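Local structure of phosphodiesterase (Trypanosoma brucei brucei, 5H2Q) at residues A[166-171]-A[193-198]; A[114-119]-A[188-193]; A[244-249]-A[295-300]; A[256-261]-A[288-293]. The protein belongs to the phosphodiesterase family of the HD clan, an all-helical fold that holds a zinc and a magnesium ion and here also binds LLI. One frame throughout, in Å; residues are numbered along the deposited sequence.

Contact 1 of 4, residues A[166-171]-A[193-198]; sequences NLAVEI and RSMIDC
Ala-168 and Met-195 form the inner, well-packed half of this contact, where the CE methyl of Met-195 rests 4.0 Å from Ala-168 CB. The thioether takes part as well, with Met-195 SD 4.2 Å from Ala-168 CB, so the last two atoms of the long chain lie against a single small methyl. Met-195 reaches it by running straight out of its helix and then bending at the end, where chi3 of 79° folds CE round to the alanine. Both residues are buried. The same CE also comes near Val-169 CG2, at 4.4 Å, and so bridges to the outer half of the contact. There the packing thins to one branched pair, Val-169 CG2 and Ile-196 CD1, 4.0 Å apart, whose side chains meet at a slant. Neither leaves its backbone aimed at the other helix; the far end of Ile-196 turns inward to make the touch, and both residues keep some exposure to solvent. On the buried side, side-chain length answers helix spacing: the axes of the two short helical segments pass 10.9 Å apart, and a long methionine spans the gap to a small alanine. The two segments run nearly antiparallel, at 153°, as part of the successive helices 159-172 and 185-200. Beneath the buried side lies helix 115-127, with Val-127 against Ala-168 and Thr-124 against Met-195; that helix leads directly into the zinc ligands His-128 and Asp-129. Helix 227-242 backs segment 193-198, where Gln-231 OE1 is hydrogen-bonded to Ser-194 OG, while helix 68-80 packs on Ile-171.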
# COMPACT_ATOMS: atom_id res chain seq x y z
N ASN A 166 0.63 14.62 -4.66
CA ASN A 166 0.31 16.03 -4.33
C ASN A 166 -0.13 16.17 -2.90
O ASN A 166 0.33 17.07 -2.20
CB ASN A 166 -0.81 16.58 -5.25
CG ASN A 166 -0.47 16.49 -6.72
OD1 ASN A 166 0.69 16.47 -7.10
ND2 ASN A 166 -1.48 16.46 -7.57
N LEU A 167 -1.01 15.26 -2.45
CA LEU A 167 -1.56 15.32 -1.09
C LEU A 167 -0.53 14.93 -0.06
O LEU A 167 -0.51 15.51 1.03
CB LEU A 167 -2.81 14.46 -0.98
CG LEU A 167 -4.03 14.94 -1.79
CD1 LEU A 167 -5.12 13.92 -1.71
CD2 LEU A 167 -4.57 16.27 -1.30
N ALA A 168 0.37 13.98 -0.42
CA ALA A 168 1.42 13.59 0.52
C ALA A 168 2.30 14.80 0.81
O ALA A 168 2.61 15.09 1.97
CB ALA A 168 2.27 12.45 -0.07
N VAL A 169 2.72 15.51 -0.26
CA VAL A 169 3.57 16.70 -0.16
C VAL A 169 2.85 17.78 0.66
O VAL A 169 3.49 18.45 1.50
CB VAL A 169 4.02 17.16 -1.57
CG1 VAL A 169 4.70 18.53 -1.53
CG2 VAL A 169 4.95 16.12 -2.22
N GLU A 170 1.55 17.94 0.44
CA GLU A 170 0.75 18.92 1.19
C GLU A 170 0.79 18.60 2.70
O GLU A 170 1.02 19.49 3.52
CB GLU A 170 -0.69 18.91 0.68
CG GLU A 170 -1.56 19.93 1.39
CD GLU A 170 -2.88 20.15 0.67
OE1 GLU A 170 -3.15 21.31 0.29
OE2 GLU A 170 -3.60 19.15 0.42
N ILE A 171 0.56 17.32 3.07
CA ILE A 171 0.58 16.91 4.48
C ILE A 171 1.93 17.22 5.09
O ILE A 171 2.02 17.80 6.17
CB ILE A 171 0.17 15.42 4.66
CG1 ILE A 171 -1.35 15.24 4.36
CG2 ILE A 171 0.51 14.92 6.10
CD1 ILE A 171 -1.81 13.79 4.19
N ARG A 193 12.09 12.23 -2.61
CA ARG A 193 12.25 11.61 -3.94
C ARG A 193 11.82 10.15 -3.94
O ARG A 193 11.05 9.75 -4.81
CB ARG A 193 13.68 11.77 -4.48
CG ARG A 193 13.85 11.24 -5.92
CD ARG A 193 15.26 11.22 -6.49
NE ARG A 193 16.30 11.63 -5.54
CZ ARG A 193 17.01 10.80 -4.78
NH1 ARG A 193 16.80 9.49 -4.84
NH2 ARG A 193 17.93 11.27 -3.96
N SER A 194 12.33 9.35 -2.97
CA SER A 194 11.99 7.94 -2.83
C SER A 194 10.51 7.72 -2.59
O SER A 194 9.94 6.82 -3.21
CB SER A 194 12.81 7.28 -1.72
OG SER A 194 14.16 7.18 -2.14
N MET A 195 9.87 8.57 -1.74
CA MET A 195 8.43 8.45 -1.46
C MET A 195 7.62 8.63 -2.76
O MET A 195 6.78 7.79 -3.11
CB MET A 195 7.99 9.48 -0.40
CG MET A 195 6.48 9.57 -0.25
SD MET A 195 6.05 10.96 0.82
CE MET A 195 6.24 12.34 -0.35
N ILE A 196 7.90 9.72 -3.47
CA ILE A 196 7.22 10.06 -4.72
C ILE A 196 7.44 8.97 -5.77
O ILE A 196 6.44 8.47 -6.31
CB ILE A 196 7.64 11.51 -5.17
CG1 ILE A 196 6.99 12.55 -4.19
CG2 ILE A 196 7.22 11.79 -6.64
CD1 ILE A 196 7.66 13.96 -4.19
N ASP A 197 8.69 8.48 -5.96
CA ASP A 197 8.94 7.41 -6.93
C ASP A 197 8.21 6.12 -6.57
O ASP A 197 7.62 5.49 -7.44
CB ASP A 197 10.44 7.18 -7.16
CG ASP A 197 11.14 8.26 -8.00
OD1 ASP A 197 10.45 9.03 -8.70
OD2 ASP A 197 12.38 8.32 -7.97
N CYS A 198 8.14 5.80 -5.26
CA CYS A 198 7.42 4.63 -4.77
C CYS A 198 5.95 4.73 -5.06
O CYS A 198 5.35 3.73 -5.48
CB CYS A 198 7.67 4.43 -3.29
SG CYS A 198 9.28 3.73 -2.92

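Contact 2 of 4, residues A[114-119]-A[188-193]; sequences TELECF and RTLAFR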
# COMPACT_ATOMS: atom_id res chain seq x y z
N THR A 114 18.82 0.93 3.11
CA THR A 114 19.34 1.59 4.29
C THR A 114 18.18 1.74 5.28
O THR A 114 17.02 1.68 4.89
CB THR A 114 19.90 2.98 3.97
OG1 THR A 114 18.84 3.85 3.57
CG2 THR A 114 21.05 2.96 2.93
N GLU A 115 18.51 1.96 6.55
CA GLU A 115 17.55 2.21 7.62
C GLU A 115 16.63 3.39 7.28
O GLU A 115 15.41 3.30 7.49
CB GLU A 115 18.35 2.52 8.87
CG GLU A 115 17.66 2.10 10.14
CD GLU A 115 18.64 2.07 11.29
OE1 GLU A 115 19.47 3.00 11.42
OE2 GLU A 115 18.53 1.12 12.09
N LEU A 116 17.19 4.49 6.72
CA LEU A 116 16.40 5.63 6.28
C LEU A 116 15.39 5.20 5.24
O LEU A 116 14.22 5.58 5.34
CB LEU A 116 17.27 6.78 5.73
CG LEU A 116 16.50 8.02 5.18
CD1 LEU A 116 15.49 8.57 6.20
CD2 LEU A 116 17.43 9.06 4.66
N GLU A 117 15.81 4.40 4.24
CA GLU A 117 14.88 3.93 3.19
C GLU A 117 13.73 3.06 3.76
O GLU A 117 12.61 3.10 3.26
CB GLU A 117 15.64 3.22 2.08
CG GLU A 117 16.47 4.17 1.24
CD GLU A 117 17.58 3.48 0.47
OE1 GLU A 117 17.85 2.28 0.73
OE2 GLU A 117 18.12 4.13 -0.46
N CYS A 118 14.02 2.28 4.81
CA CYS A 118 13.01 1.46 5.48
C CYS A 118 11.96 2.38 6.11
O CYS A 118 10.77 2.17 5.92
CB CYS A 118 13.64 0.55 6.51
SG CYS A 118 14.62 -0.79 5.77
N PHE A 119 12.42 3.43 6.81
CA PHE A 119 11.53 4.43 7.41
C PHE A 119 10.69 5.08 6.30
O PHE A 119 9.47 5.15 6.42
CB PHE A 119 12.36 5.51 8.13
CG PHE A 119 11.50 6.58 8.75
CD1 PHE A 119 10.41 6.25 9.55
CD2 PHE A 119 11.78 7.93 8.52
CE1 PHE A 119 9.63 7.26 10.15
CE2 PHE A 119 10.97 8.93 9.10
CZ PHE A 119 9.91 8.58 9.91
N ARG A 188 16.96 14.44 3.41
CA ARG A 188 15.62 14.98 3.21
C ARG A 188 15.20 14.84 1.73
O ARG A 188 14.07 14.42 1.44
CB ARG A 188 15.58 16.44 3.65
CG ARG A 188 14.17 16.94 3.77
CD ARG A 188 14.10 18.27 4.46
NE ARG A 188 12.90 18.99 4.03
CZ ARG A 188 11.69 18.83 4.56
NH1 ARG A 188 11.50 17.99 5.58
NH2 ARG A 188 10.66 19.52 4.08
N THR A 189 16.13 15.14 0.79
CA THR A 189 15.86 15.00 -0.65
C THR A 189 15.58 13.56 -0.99
O THR A 189 14.62 13.32 -1.71
CB THR A 189 17.01 15.60 -1.49
OG1 THR A 189 17.15 16.97 -1.15
CG2 THR A 189 16.76 15.48 -2.98
N LEU A 190 16.38 12.61 -0.45
CA LEU A 190 16.16 11.17 -0.69
C LEU A 190 14.77 10.79 -0.19
O LEU A 190 14.06 10.05 -0.88
CB LEU A 190 17.24 10.28 -0.00
CG LEU A 190 17.06 8.74 -0.16
CD1 LEU A 190 18.40 8.01 -0.22
CD2 LEU A 190 16.18 8.15 0.95
N ALA A 191 14.37 11.26 1.01
CA ALA A 191 13.07 10.89 1.57
C ALA A 191 11.91 11.30 0.66
O ALA A 191 11.10 10.45 0.31
CB ALA A 191 12.90 11.46 2.96
N PHE A 192 11.88 12.57 0.21
CA PHE A 192 10.81 13.01 -0.69
C PHE A 192 10.87 12.33 -2.03
O PHE A 192 9.84 11.90 -2.55
CB PHE A 192 10.83 14.54 -0.86
CG PHE A 192 10.20 15.22 0.32
CD1 PHE A 192 8.83 15.50 0.33
CD2 PHE A 192 10.96 15.60 1.42
CE1 PHE A 192 8.23 16.10 1.44
CE2 PHE A 192 10.36 16.22 2.53
CZ PHE A 192 9.00 16.48 2.52
N ARG A 193 12.09 12.23 -2.61
CA ARG A 193 12.25 11.61 -3.94
C ARG A 193 11.82 10.15 -3.94
O ARG A 193 11.05 9.75 -4.81
CB ARG A 193 13.68 11.77 -4.48
CG ARG A 193 13.85 11.24 -5.92
CD ARG A 193 15.26 11.22 -6.49
NE ARG A 193 16.30 11.63 -5.54
CZ ARG A 193 17.01 10.80 -4.78
NH1 ARG A 193 16.80 9.49 -4.84
NH2 ARG A 193 17.93 11.27 -3.96
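Leu-190 lays its CD2 methyl over two side chains at once, 4.0 Å from Leu-116 CD2 and 4.0 Å from Glu-117 CG. The leucine side chains run antiparallel, overlapping by one methyl each, while the stem of Glu-117 lies crosswise to Leu-190. The other methyl, Leu-190 CD1, lies 3.9 Å from Glu-117 OE2, so a single leucine covers both the aliphatic stem and the carboxylate end of a buried glutamate. Leu-190 leaves its backbone toward helix 115-127, and chi1 of 178°, with CG opposite the backbone N, carries both methyls on to Leu-116 and Glu-117. Glu-117 is held at both oxygens: OE1 by a capping box at the start of helix 115-127, OE2 by a salt bridge to Arg-230. Thr-114, the N-cap residue, accepts from the backbone N of Glu-117 through OG1 at 3.2 Å, and in return Thr-114 N donates to Glu-117 OE1 at 2.9 Å. The second bond is nearly straight, 165° at the hydrogen, yet its donor stands above the carboxylate plane, 38° out of it. The salt bridge is consistent with the acid staying charged although buried. The case illustrates a familiar economy: one side chain caps its own helix, pairs with a neighbouring one and offers its stem for apolar packing. Around the pair, helix 227-242 brings Arg-230 and also Met-234, the latter touching Glu-117. Leu-183 and Phe-64 from loops close over Leu-116, and helix 90-105 packs behind Cys-118 on the far side of the capped helix.

Contact 3 of 4, residues A[244-249]-A[295-300]; sequences SNVTKP and IGFIDF. With LLI ((4~{a}~{S},8~{a}~{R})-2-cycloheptyl-4-[4-methoxy-3-[2-(2-oxidanylideneimidazolidin-1-yl)ethoxy]phenyl]-4~{a},5,8,8~{a}-tetrahydrophthalazin-1-one), chain E.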
# COMPACT_ATOMS: atom_id res chain seq x y z
N SER A 244 -0.20 -7.73 -1.95
CA SER A 244 0.03 -8.76 -0.92
C SER A 244 -1.22 -9.44 -0.33
O SER A 244 -1.06 -10.35 0.48
CB SER A 244 0.81 -8.15 0.25
OG SER A 244 -0.06 -7.23 0.92
N ASN A 245 -2.45 -9.03 -0.68
CA ASN A 245 -3.65 -9.65 -0.09
C ASN A 245 -3.70 -11.16 -0.38
O ASN A 245 -4.20 -11.92 0.44
CB ASN A 245 -4.94 -9.01 -0.59
CG ASN A 245 -5.14 -7.53 -0.35
OD1 ASN A 245 -5.90 -6.90 -1.09
ND2 ASN A 245 -4.52 -6.95 0.70
N VAL A 246 -3.15 -11.58 -1.53
CA VAL A 246 -3.14 -13.00 -1.91
C VAL A 246 -2.12 -13.84 -1.10
O VAL A 246 -2.17 -15.07 -1.18
CB VAL A 246 -2.96 -13.19 -3.44
CG1 VAL A 246 -4.07 -12.47 -4.20
CG2 VAL A 246 -1.59 -12.70 -3.89
N THR A 247 -1.18 -13.17 -0.34
CA THR A 247 -0.11 -13.84 0.43
C THR A 247 -0.52 -14.12 1.88
O THR A 247 0.26 -14.71 2.64
CB THR A 247 1.18 -12.98 0.41
OG1 THR A 247 1.03 -11.85 1.29
CG2 THR A 247 1.63 -12.55 -0.98
N LYS A 248 -1.72 -13.70 2.28
CA LYS A 248 -2.22 -13.81 3.65
C LYS A 248 -2.95 -15.12 3.99
O LYS A 248 -3.35 -15.82 3.06
CB LYS A 248 -3.12 -12.60 3.96
CG LYS A 248 -2.48 -11.23 3.67
CD LYS A 248 -1.03 -11.13 4.22
CE LYS A 248 -0.41 -9.77 4.08
NZ LYS A 248 -1.08 -8.80 5.00
N PRO A 249 -3.26 -15.44 5.29
CA PRO A 249 -4.09 -16.64 5.58
C PRO A 249 -5.44 -16.51 4.84
O PRO A 249 -5.88 -15.38 4.59
CB PRO A 249 -4.26 -16.61 7.09
CG PRO A 249 -3.08 -15.80 7.60
CD PRO A 249 -2.89 -14.74 6.55
N ILE A 295 -8.10 -16.39 -8.88
CA ILE A 295 -7.20 -17.25 -9.65
C ILE A 295 -6.54 -16.48 -10.80
O ILE A 295 -5.33 -16.61 -11.01
CB ILE A 295 -7.93 -18.54 -10.14
CG1 ILE A 295 -8.32 -19.42 -8.94
CG2 ILE A 295 -7.04 -19.32 -11.12
CD1 ILE A 295 -9.35 -20.53 -9.24
N GLY A 296 -7.33 -15.68 -11.52
CA GLY A 296 -6.85 -14.86 -12.63
C GLY A 296 -5.80 -13.88 -12.16
O GLY A 296 -4.76 -13.71 -12.80
N PHE A 297 -6.10 -13.20 -11.04
CA PHE A 297 -5.22 -12.22 -10.41
C PHE A 297 -3.89 -12.87 -9.99
O PHE A 297 -2.83 -12.36 -10.33
CB PHE A 297 -5.93 -11.55 -9.21
CG PHE A 297 -5.12 -10.45 -8.56
CD1 PHE A 297 -4.70 -9.34 -9.30
CD2 PHE A 297 -4.78 -10.51 -7.21
CE1 PHE A 297 -3.94 -8.32 -8.70
CE2 PHE A 297 -4.03 -9.49 -6.61
CZ PHE A 297 -3.62 -8.41 -7.36
N ILE A 298 -3.96 -14.04 -9.36
CA ILE A 298 -2.77 -14.80 -8.97
C ILE A 298 -1.95 -15.25 -10.21
O ILE A 298 -0.77 -14.93 -10.33
CB ILE A 298 -3.17 -15.95 -8.03
CG1 ILE A 298 -3.57 -15.38 -6.65
CG2 ILE A 298 -2.06 -17.00 -7.90
CD1 ILE A 298 -4.45 -16.26 -5.77
N ASP A 299 -2.62 -15.93 -11.20
CA ASP A 299 -1.93 -16.47 -12.37
C ASP A 299 -1.22 -15.47 -13.25
O ASP A 299 -0.08 -15.72 -13.63
CB ASP A 299 -2.91 -17.29 -13.24
CG ASP A 299 -3.32 -18.62 -12.62
OD1 ASP A 299 -2.74 -19.00 -11.58
OD2 ASP A 299 -4.20 -19.29 -13.19
N PHE A 300 -1.88 -14.36 -13.58
CA PHE A 300 -1.33 -13.36 -14.49
C PHE A 300 -0.64 -12.19 -13.80
O PHE A 300 0.06 -11.43 -14.48
CB PHE A 300 -2.42 -12.86 -15.46
CG PHE A 300 -2.94 -13.95 -16.36
CD1 PHE A 300 -2.27 -14.29 -17.54
CD2 PHE A 300 -4.07 -14.69 -16.01
CE1 PHE A 300 -2.73 -15.32 -18.36
CE2 PHE A 300 -4.52 -15.73 -16.83
CZ PHE A 300 -3.85 -16.04 -18.00
C2 LLI E . -7.51 -7.85 -6.75
C3 LLI E . -7.34 -7.87 -5.35
O1 LLI E . -8.28 -8.86 -7.28
C12 LLI E . -5.09 -3.44 -7.01
C14 LLI E . -5.48 -2.19 -7.84
C15 LLI E . -5.27 -2.38 -9.34
C16 LLI E . -3.58 -3.70 -7.07
C17 LLI E . -2.77 -2.43 -6.92
C18 LLI E . -4.73 -0.95 -7.32
C19 LLI E . -3.26 -1.21 -7.15
C21 LLI E . -5.41 -4.10 -11.16
C22 LLI E . -6.83 -4.56 -11.69
C23 LLI E . -4.31 -5.19 -11.32
C24 LLI E . -6.95 -4.97 -13.16
C25 LLI E . -4.01 -5.76 -12.70
C26 LLI E . -5.02 -6.80 -13.21
C27 LLI E . -6.48 -6.39 -13.50
C28 LLI E . -8.45 -8.89 -8.71
C29 LLI E . -9.41 -10.01 -9.01
C4 LLI E . -7.00 -6.79 -7.49
C5 LLI E . -6.70 -6.82 -4.71
C6 LLI E . -6.35 -5.74 -6.85
C7 LLI E . -6.21 -5.76 -5.46
O8 LLI E . -7.84 -8.98 -4.71
C9 LLI E . -7.92 -8.95 -3.28
C10 LLI E . -5.82 -4.61 -7.65
N11 LLI E . -6.04 -4.69 -8.95
N13 LLI E . -5.57 -3.68 -9.76
O20 LLI E . -4.86 -1.50 -10.08
N30 LLI E . -10.82 -9.64 -8.77
C31 LLI E . -11.38 -8.35 -9.18
C32 LLI E . -11.62 -10.25 -7.84
C33 LLI E . -12.82 -8.44 -8.68
N34 LLI E . -12.77 -9.57 -7.76
O35 LLI E . -11.33 -11.26 -7.22
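The backbones come nearest where Val-246 CA, in a turn with helical torsions but without regular helical bonding, stands 7.3 Å from Ile-298 CA, just where helix 290-312 widens into a pi-type turn. Val-246 CG1 does most of the touching. It meets the edge of the Phe-297 ring, near the ring plane, at 3.7 Å from CD2, and also lies 3.8 Å from Ile-298 CG1; one methyl is thus shared by two neighbouring residues of the helix. The edge contact leaves a face of Phe-297 for LLI: LLI C2 sits 3.7 Å above the ring plane over its centre, and the alkoxy carbon C28 reaches back along Phe-297 CB and CG. With Val-260 on the opposite face of the LLI phenyl ring, this matches the hydrophobic clamp of the phosphodiesterase fold, of which Phe-297 is the aromatic jaw and Val-246 a second-shell neighbour. Next to it, Asn-245 OD1 lies 3.6 Å from the methoxy carbon LLI C9 and is itself hydrogen-bonded to Tyr-87 OH. The turn is held by Ser-244 O, which takes two donors from one residue: Thr-247 N at 2.9 Å and Thr-247 OG1 at 2.7 Å, the hydroxyl lying in the carbonyl plane on a lone pair. Asn-327 ND2 of helix 318-334 is hydrogen-bonded to Val-246 O and Lys-248 O, and Thr-324 of the same helix packs against Val-246 and Ile-298.

Contact 4 of 4, residues A[256-261]-A[288-293]; sequences WAMAVT and MELAKG. With LLI ((4~{a}~{S},8~{a}~{R})-2-cycloheptyl-4-[4-methoxy-3-[2-(2-oxidanylideneimidazolidin-1-yl)ethoxy]phenyl]-4~{a},5,8,8~{a}-tetrahydrophthalazin-1-one), chain E.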
# COMPACT_ATOMS: atom_id res chain seq x y z
N TRP A 256 -10.31 -9.57 1.87
CA TRP A 256 -9.78 -8.54 0.98
C TRP A 256 -10.43 -8.67 -0.42
O TRP A 256 -10.80 -7.66 -1.01
CB TRP A 256 -8.26 -8.67 0.83
CG TRP A 256 -7.48 -8.22 2.04
CD1 TRP A 256 -6.61 -8.98 2.78
CD2 TRP A 256 -7.51 -6.93 2.66
NE1 TRP A 256 -6.09 -8.23 3.81
CE2 TRP A 256 -6.63 -6.97 3.77
CE3 TRP A 256 -8.21 -5.74 2.40
CZ2 TRP A 256 -6.44 -5.88 4.62
CZ3 TRP A 256 -8.01 -4.65 3.24
CH2 TRP A 256 -7.11 -4.71 4.31
N ALA A 257 -10.60 -9.91 -0.91
CA ALA A 257 -11.24 -10.22 -2.20
C ALA A 257 -12.68 -9.72 -2.22
O ALA A 257 -13.09 -9.08 -3.19
CB ALA A 257 -11.18 -11.71 -2.48
N MET A 258 -13.41 -9.91 -1.11
CA MET A 258 -14.79 -9.42 -1.00
C MET A 258 -14.84 -7.90 -1.11
O MET A 258 -15.68 -7.37 -1.85
CB MET A 258 -15.45 -9.89 0.31
CG MET A 258 -15.71 -11.39 0.36
SD MET A 258 -16.03 -11.98 2.05
CE MET A 258 -17.59 -11.17 2.40
N ALA A 259 -13.95 -7.20 -0.38
CA ALA A 259 -13.88 -5.74 -0.35
C ALA A 259 -13.53 -5.17 -1.75
O ALA A 259 -14.22 -4.24 -2.20
CB ALA A 259 -12.83 -5.29 0.68
N VAL A 260 -12.49 -5.73 -2.42
CA VAL A 260 -12.10 -5.25 -3.76
C VAL A 260 -13.24 -5.46 -4.77
O VAL A 260 -13.50 -4.57 -5.58
CB VAL A 260 -10.74 -5.80 -4.27
CG1 VAL A 260 -10.84 -7.22 -4.83
CG2 VAL A 260 -10.14 -4.86 -5.31
N THR A 261 -13.92 -6.62 -4.69
CA THR A 261 -15.07 -6.97 -5.55
C THR A 261 -16.16 -5.92 -5.40
O THR A 261 -16.59 -5.37 -6.42
CB THR A 261 -15.56 -8.38 -5.23
OG1 THR A 261 -14.51 -9.28 -5.53
CG2 THR A 261 -16.81 -8.78 -6.05
N MET A 288 -19.54 -13.10 -11.86
CA MET A 288 -18.33 -13.90 -11.90
C MET A 288 -18.06 -14.42 -10.49
O MET A 288 -18.26 -13.70 -9.50
CB MET A 288 -17.16 -13.01 -12.38
CG MET A 288 -15.83 -13.73 -12.48
SD MET A 288 -15.69 -14.79 -13.94
CE MET A 288 -13.95 -14.60 -14.30
N GLU A 289 -17.63 -15.68 -10.40
CA GLU A 289 -17.27 -16.34 -9.15
C GLU A 289 -16.04 -15.64 -8.56
O GLU A 289 -15.06 -15.41 -9.28
CB GLU A 289 -16.96 -17.81 -9.40
CG GLU A 289 -18.15 -18.74 -9.26
CD GLU A 289 -17.74 -20.17 -9.02
OE1 GLU A 289 -17.71 -20.95 -10.00
OE2 GLU A 289 -17.40 -20.51 -7.86
N LEU A 290 -16.11 -15.28 -7.27
CA LEU A 290 -15.01 -14.65 -6.53
C LEU A 290 -13.71 -15.45 -6.74
O LEU A 290 -12.67 -14.86 -7.04
CB LEU A 290 -15.40 -14.58 -5.04
CG LEU A 290 -14.47 -13.80 -4.08
CD1 LEU A 290 -14.37 -12.33 -4.46
CD2 LEU A 290 -14.96 -13.90 -2.65
N ALA A 291 -13.81 -16.79 -6.69
CA ALA A 291 -12.75 -17.77 -6.88
C ALA A 291 -12.05 -17.63 -8.23
O ALA A 291 -10.82 -17.63 -8.27
CB ALA A 291 -13.31 -19.18 -6.72
N LYS A 292 -12.83 -17.44 -9.32
CA LYS A 292 -12.31 -17.23 -10.68
C LYS A 292 -11.49 -15.92 -10.76
O LYS A 292 -10.42 -15.91 -11.37
CB LYS A 292 -13.47 -17.17 -11.70
CG LYS A 292 -14.01 -18.53 -12.09
CD LYS A 292 -15.34 -18.44 -12.82
CE LYS A 292 -15.91 -19.81 -13.10
NZ LYS A 292 -17.36 -19.76 -13.39
N GLY A 293 -12.01 -14.86 -10.14
CA GLY A 293 -11.35 -13.56 -10.11
C GLY A 293 -9.99 -13.62 -9.43
O GLY A 293 -8.99 -13.17 -9.99
C2 LLI E . -7.51 -7.85 -6.75
C3 LLI E . -7.34 -7.87 -5.35
O1 LLI E . -8.28 -8.86 -7.28
C12 LLI E . -5.09 -3.44 -7.01
C14 LLI E . -5.48 -2.19 -7.84
C15 LLI E . -5.27 -2.38 -9.34
C16 LLI E . -3.58 -3.70 -7.07
C17 LLI E . -2.77 -2.43 -6.92
C18 LLI E . -4.73 -0.95 -7.32
C19 LLI E . -3.26 -1.21 -7.15
C21 LLI E . -5.41 -4.10 -11.16
C22 LLI E . -6.83 -4.56 -11.69
C23 LLI E . -4.31 -5.19 -11.32
C24 LLI E . -6.95 -4.97 -13.16
C25 LLI E . -4.01 -5.76 -12.70
C26 LLI E . -5.02 -6.80 -13.21
C27 LLI E . -6.48 -6.39 -13.50
C28 LLI E . -8.45 -8.89 -8.71
C29 LLI E . -9.41 -10.01 -9.01
C4 LLI E . -7.00 -6.79 -7.49
C5 LLI E . -6.70 -6.82 -4.71
C6 LLI E . -6.35 -5.74 -6.85
C7 LLI E . -6.21 -5.76 -5.46
O8 LLI E . -7.84 -8.98 -4.71
C9 LLI E . -7.92 -8.95 -3.28
C10 LLI E . -5.82 -4.61 -7.65
N11 LLI E . -6.04 -4.69 -8.95
N13 LLI E . -5.57 -3.68 -9.76
O20 LLI E . -4.86 -1.50 -10.08
N30 LLI E . -10.82 -9.64 -8.77
C31 LLI E . -11.38 -8.35 -9.18
C32 LLI E . -11.62 -10.25 -7.84
C33 LLI E . -12.82 -8.44 -8.68
N34 LLI E . -12.77 -9.57 -7.76
O35 LLI E . -11.33 -11.26 -7.22
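Chi1 of -173° sends Leu-290 CG away from its own backbone N and across to helix 250-274, while chi1 of -63° tucks Thr-261 OG1 beside its backbone N, and the two meet with Leu-290 CD1 3.2 Å from Thr-261 OG1. The same CD1 lies 3.8 Å from Ala-257 CB, so the leucine branch fits over one turn of the facing helix. Its other branch, CD2, meets Met-258 CG at 4.0 Å, the side chains crossing at about a right angle on the exposed flank. Thr-261 OG1 works in both directions. It donates to Ala-257 O at 2.7 Å, from above the carbonyl plane, while Thr-261 N reaches that oxygen from the opposite face; with its proton so committed, OG1 accepts from LLI N34 at 2.8 Å, a bond bent to 145°. A helical threonine bonded back to the carbonyl four residues earlier presents a fixed acceptor to the pocket. The same turn supplies the aliphatic jaw of the hydrophobic clamp: Val-260 CG1 lies 3.6 Å from the ring carbon LLI C3, with CG2 against C5 and C7. Gly-293, having no side chain, leaves room for the ring carbonyl oxygen LLI O35, 3.7 Å from Gly-293 CA; separately, Gly-293 O comes to 3.3 Å from LLI C29. Gln-294 gives LLI a further hydrogen bond, and Trp-331 of helix 318-334 packs against Ala-257 and Leu-290.

The four contacts form two pairs on opposite sides of the chain's centre. Contacts 1 and 2 share helix 185-200, which faces helix 159-172 in one and the capped start of helix 115-127 in the other; contacts 3 and 4 share helix 290-312 and both touch LLI. Contacts 2 and 3 are buried, whereas 1 and 4 each run out to a partly exposed edge. Carbon contacts join the segments in all four; in contacts 2 and 4 a leucine methyl also faces a polar oxygen. Polar groups differ in their task: in contact 2 they cap a helix and pair charges, in 3 they fix a turn, in 4 they address the ligand, and contact 1 relies on methyls and a thioether.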